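Local coordinates for 3-dehydroquinate dehydratase (Zymomonas mobilis subsp. mobilis, PDB 6SMF), which probably catalyses the trans-dehydration of 3-dehydroquinate to 3-dehydroshikimate through an enolate intermediate, in the shikimate pathway leading to chorismate, at residues 39-44 with 141-146; 95-100 with 124-129. One frame throughout, in Å; residues are numbered along the deposited sequence. Where two conformers were deposited one is given.

Contact 1: residues 39-44 with 141-146; sequences NKLKLQ and LALDAA
L143 overlaps the side chain of Q44 along much of its length: its CD2 lies 3.9 Å from Q44 CD and the same distance from Q44 OE1, while its CB is 3.8 Å from Q44 NE2. The two chains run in from opposite directions and pass alongside each other. Q44 gets across because CG is anti to the backbone N (chi1 -161°) and the chain stays extended beyond it, which carries the amide over to the facing helix. There NE2 donates to the carbonyl oxygen of S140, just before 141-146, and that bond holds the amide end.

Helices 34-48 and 136-147 lie side by side on one face of the five-stranded parallel sheet of this flavodoxin-like α/β fold. The axes of segments 39-44 and 141-146 approach to 10.7 Å, 26° from parallel, wide enough for side chains to fill the gap between the backbones.

Closer to the sheet, L41 points one methyl at L143, with the two CD2 atoms 3.9 Å apart. L143 CD2 also sits 3.6 Å from the backbone O of L41, so a single methyl group packs against both L41 and Q44. Beneath these leucines the strands take over: L41 rests on I12, and L143 on I10 and I79.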
# COMPACT_ATOMS: atom_id res chain seq x y z
N ASN A 39 -2.47 -34.98 -27.62
CA ASN A 39 -2.17 -36.35 -28.11
C ASN A 39 -1.55 -37.15 -26.96
O ASN A 39 -2.04 -38.26 -26.70
CB ASN A 39 -1.33 -36.31 -29.39
CG ASN A 39 -2.11 -35.71 -30.60
OD1 ASN A 39 -3.35 -35.48 -30.56
ND2 ASN A 39 -1.39 -35.48 -31.69
N LYS A 40 -0.56 -36.58 -26.26
CA LYS A 40 0.10 -37.24 -25.09
C LYS A 40 -1.00 -37.70 -24.13
O LYS A 40 -0.95 -38.90 -23.71
CB LYS A 40 1.07 -36.30 -24.38
CG LYS A 40 2.57 -36.47 -24.64
CD LYS A 40 3.39 -35.42 -23.80
CE LYS A 40 4.69 -35.92 -23.18
NZ LYS A 40 5.43 -36.81 -24.12
N LEU A 41 -1.96 -36.79 -23.85
CA LEU A 41 -2.98 -36.89 -22.77
C LEU A 41 -4.02 -37.94 -23.14
O LEU A 41 -4.39 -38.72 -22.26
CB LEU A 41 -3.64 -35.53 -22.51
CG LEU A 41 -2.78 -34.53 -21.73
CD1 LEU A 41 -3.44 -33.16 -21.68
CD2 LEU A 41 -2.51 -35.02 -20.31
N LYS A 42 -4.49 -37.92 -24.39
CA LYS A 42 -5.46 -38.92 -24.94
C LYS A 42 -4.91 -40.35 -24.77
O LYS A 42 -5.71 -41.22 -24.39
CB LYS A 42 -5.80 -38.65 -26.40
CG LYS A 42 -6.85 -37.56 -26.56
CD LYS A 42 -6.86 -36.90 -27.88
CE LYS A 42 -8.13 -36.11 -28.07
NZ LYS A 42 -7.97 -35.19 -29.21
N LEU A 43 -3.59 -40.53 -25.01
CA LEU A 43 -2.87 -41.83 -24.85
C LEU A 43 -2.76 -42.20 -23.37
O LEU A 43 -2.92 -43.40 -23.05
CB LEU A 43 -1.46 -41.73 -25.45
CG LEU A 43 -1.32 -42.08 -26.92
CD1 LEU A 43 0.10 -41.78 -27.37
CD2 LEU A 43 -1.69 -43.53 -27.18
N GLN A 44 -2.44 -41.23 -22.51
CA GLN A 44 -2.29 -41.46 -21.06
C GLN A 44 -3.66 -41.90 -20.53
O GLN A 44 -3.71 -42.82 -19.65
CB GLN A 44 -1.79 -40.17 -20.41
CG GLN A 44 -1.18 -40.36 -19.04
CD GLN A 44 -1.06 -39.03 -18.34
OE1 GLN A 44 -0.90 -37.98 -18.96
NE2 GLN A 44 -1.18 -39.08 -17.02
N LEU A 141 0.80 -35.28 -14.82
CA LEU A 141 0.71 -35.45 -13.34
C LEU A 141 -0.72 -35.16 -12.85
O LEU A 141 -1.25 -35.91 -11.98
CB LEU A 141 1.67 -34.48 -12.65
CG LEU A 141 3.15 -34.82 -12.76
CD1 LEU A 141 4.00 -33.58 -12.49
CD2 LEU A 141 3.51 -35.90 -11.77
N ALA A 142 -1.29 -34.10 -13.38
CA ALA A 142 -2.67 -33.66 -13.08
C ALA A 142 -3.63 -34.79 -13.49
O ALA A 142 -4.51 -35.13 -12.70
CB ALA A 142 -2.94 -32.35 -13.81
N LEU A 143 -3.41 -35.41 -14.65
CA LEU A 143 -4.33 -36.46 -15.15
C LEU A 143 -4.21 -37.72 -14.27
O LEU A 143 -5.29 -38.32 -14.00
CB LEU A 143 -4.07 -36.71 -16.64
CG LEU A 143 -5.00 -37.75 -17.30
CD1 LEU A 143 -6.48 -37.52 -16.99
CD2 LEU A 143 -4.78 -37.80 -18.81
N ASP A 144 -3.00 -38.10 -13.81
CA ASP A 144 -2.81 -39.24 -12.86
C ASP A 144 -3.57 -38.91 -11.56
O ASP A 144 -4.34 -39.73 -11.09
CB ASP A 144 -1.34 -39.54 -12.52
CG ASP A 144 -0.52 -40.39 -13.49
OD1 ASP A 144 -0.98 -41.48 -13.93
OD2 ASP A 144 0.63 -39.98 -13.78
N ALA A 145 -3.36 -37.73 -11.01
CA ALA A 145 -3.93 -37.35 -9.69
C ALA A 145 -5.48 -37.36 -9.78
O ALA A 145 -6.17 -37.79 -8.79
CB ALA A 145 -3.37 -36.01 -9.32
N ALA A 146 -5.97 -36.87 -10.93
CA ALA A 146 -7.39 -36.68 -11.30
C ALA A 146 -8.09 -38.03 -11.45
O ALA A 146 -9.26 -38.15 -11.04
CB ALA A 146 -7.45 -35.87 -12.56

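Contact 2: residues 95-100 with 124-129; sequences AIRAIT and GEAALG
A126, in the short, weakly bonded helical turn about 124-126, packs its CB against I96 and R97 of helix 90-98. In this flavodoxin-like α/β fold, helix 90-98 leads into strand 103-107, and the chain then passes through 122-126 to the neighbouring parallel strand 129-132, so the contact joins two successive connections.

Along 124-129, G124 comes first, its O accepting a hydrogen bond from ND2 of N110 of a second subunit, and E125 follows with its carboxylate turned to K120 in a salt bridge. At A126 the packing centres on the methyl: CB is 3.7 Å from I96 CG2 and equally 3.7 Å from R97 CG. I96 makes its approach with CG2, the branch anti to the backbone N; that methyl lies 3.4 Å from A126 O and 3.6 Å from A126 C. Only the aliphatic base of the arginine takes part. Beyond it the chain bends at chi3 (89°), and the guanidinium makes a long, weak ion pair with E115 of a third subunit.

A127 turns its own methyl away from helix 90-98 and offers its backbone instead. Past it, the backbones of L128 and G129 bond to V103 and E105 as the chain joins the sheet, which leaves A127 as the last residue of 124-129 to meet the helix, its N 4.1 Å from I96 CG2.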
# COMPACT_ATOMS: atom_id res chain seq x y z
N ALA A 95 -16.97 -19.76 -10.21
CA ALA A 95 -17.39 -20.97 -10.96
C ALA A 95 -16.84 -22.22 -10.27
O ALA A 95 -17.63 -23.10 -9.93
CB ALA A 95 -16.94 -20.89 -12.39
N ILE A 96 -15.55 -22.26 -9.99
CA ILE A 96 -14.89 -23.41 -9.29
C ILE A 96 -15.56 -23.63 -7.94
O ILE A 96 -15.97 -24.77 -7.65
CB ILE A 96 -13.40 -23.17 -9.14
CG1 ILE A 96 -12.72 -23.08 -10.50
CG2 ILE A 96 -12.78 -24.24 -8.27
CD1 ILE A 96 -11.40 -22.34 -10.43
N ARG A 97 -15.74 -22.57 -7.17
CA ARG A 97 -16.38 -22.72 -5.84
C ARG A 97 -17.84 -23.18 -5.94
O ARG A 97 -18.26 -23.94 -5.03
CB ARG A 97 -16.17 -21.43 -5.07
CG ARG A 97 -14.78 -21.41 -4.47
CD ARG A 97 -14.57 -20.31 -3.48
NE ARG A 97 -14.92 -20.69 -2.10
CZ ARG A 97 -15.77 -20.02 -1.33
NH1 ARG A 97 -16.38 -18.94 -1.78
NH2 ARG A 97 -16.08 -20.48 -0.12
N ALA A 98 -18.58 -22.77 -6.97
CA ALA A 98 -20.04 -23.06 -7.09
C ALA A 98 -20.24 -24.53 -7.47
O ALA A 98 -21.18 -25.12 -6.96
CB ALA A 98 -20.68 -22.17 -8.12
N ILE A 99 -19.38 -25.08 -8.33
CA ILE A 99 -19.48 -26.49 -8.82
C ILE A 99 -18.85 -27.43 -7.79
O ILE A 99 -17.98 -26.99 -7.04
CB ILE A 99 -18.85 -26.67 -10.20
CG1 ILE A 99 -17.32 -26.62 -10.16
CG2 ILE A 99 -19.45 -25.65 -11.15
CD1 ILE A 99 -16.64 -26.88 -11.49
N THR A 100 -19.31 -28.68 -7.76
CA THR A 100 -18.87 -29.75 -6.83
C THR A 100 -17.75 -30.60 -7.42
O THR A 100 -17.16 -31.37 -6.68
CB THR A 100 -19.98 -30.77 -6.55
OG1 THR A 100 -21.21 -30.07 -6.49
CG2 THR A 100 -19.68 -31.53 -5.28
N GLY A 124 -6.19 -20.91 -8.09
CA GLY A 124 -5.54 -21.55 -6.94
C GLY A 124 -6.28 -21.30 -5.64
O GLY A 124 -6.23 -22.15 -4.75
N GLU A 125 -6.92 -20.14 -5.50
CA GLU A 125 -7.65 -19.79 -4.26
C GLU A 125 -8.92 -20.66 -4.13
O GLU A 125 -9.42 -20.75 -3.03
CB GLU A 125 -7.99 -18.30 -4.26
CG GLU A 125 -6.77 -17.46 -3.99
CD GLU A 125 -6.99 -15.97 -3.97
OE1 GLU A 125 -8.08 -15.54 -3.50
OE2 GLU A 125 -6.06 -15.26 -4.40
N ALA A 126 -9.40 -21.27 -5.21
CA ALA A 126 -10.69 -21.99 -5.23
C ALA A 126 -10.51 -23.48 -5.53
O ALA A 126 -11.41 -24.25 -5.18
CB ALA A 126 -11.57 -21.37 -6.27
N ALA A 127 -9.37 -23.85 -6.12
CA ALA A 127 -9.12 -25.21 -6.61
C ALA A 127 -8.70 -26.11 -5.47
O ALA A 127 -8.41 -25.65 -4.37
CB ALA A 127 -8.06 -25.17 -7.68
N LEU A 128 -8.76 -27.41 -5.75
CA LEU A 128 -8.33 -28.47 -4.83
C LEU A 128 -6.82 -28.33 -4.68
O LEU A 128 -6.27 -28.48 -3.57
CB LEU A 128 -8.70 -29.80 -5.47
CG LEU A 128 -8.19 -31.05 -4.77
CD1 LEU A 128 -8.93 -31.27 -3.47
CD2 LEU A 128 -8.33 -32.26 -5.69
N GLY A 129 -6.16 -28.13 -5.80
CA GLY A 129 -4.70 -28.33 -5.89
C GLY A 129 -4.17 -27.71 -7.15
O GLY A 129 -5.00 -27.36 -8.01

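In the fold
From the N terminus the chain lays down strand 9-14 and reaches helix 34-48, where residues 39-44 begin the loop that contact 1 will close. It then builds strands 51-56 and 77-81 and helix 90-98, whose end opens the shorter loop of contact 2. Strand 103-107 follows, and contact 2 closes at 124-129, just as the last strand begins. Helix 136-147 finally returns to shut contact 1, so contact 2 is nested inside it. The two lie on opposite faces of the sheet, their centres about 20 Å apart: contact 1 pairs an early helix with the C-terminal one, while contact 2 joins neighbouring connections. Both reach a second subunit.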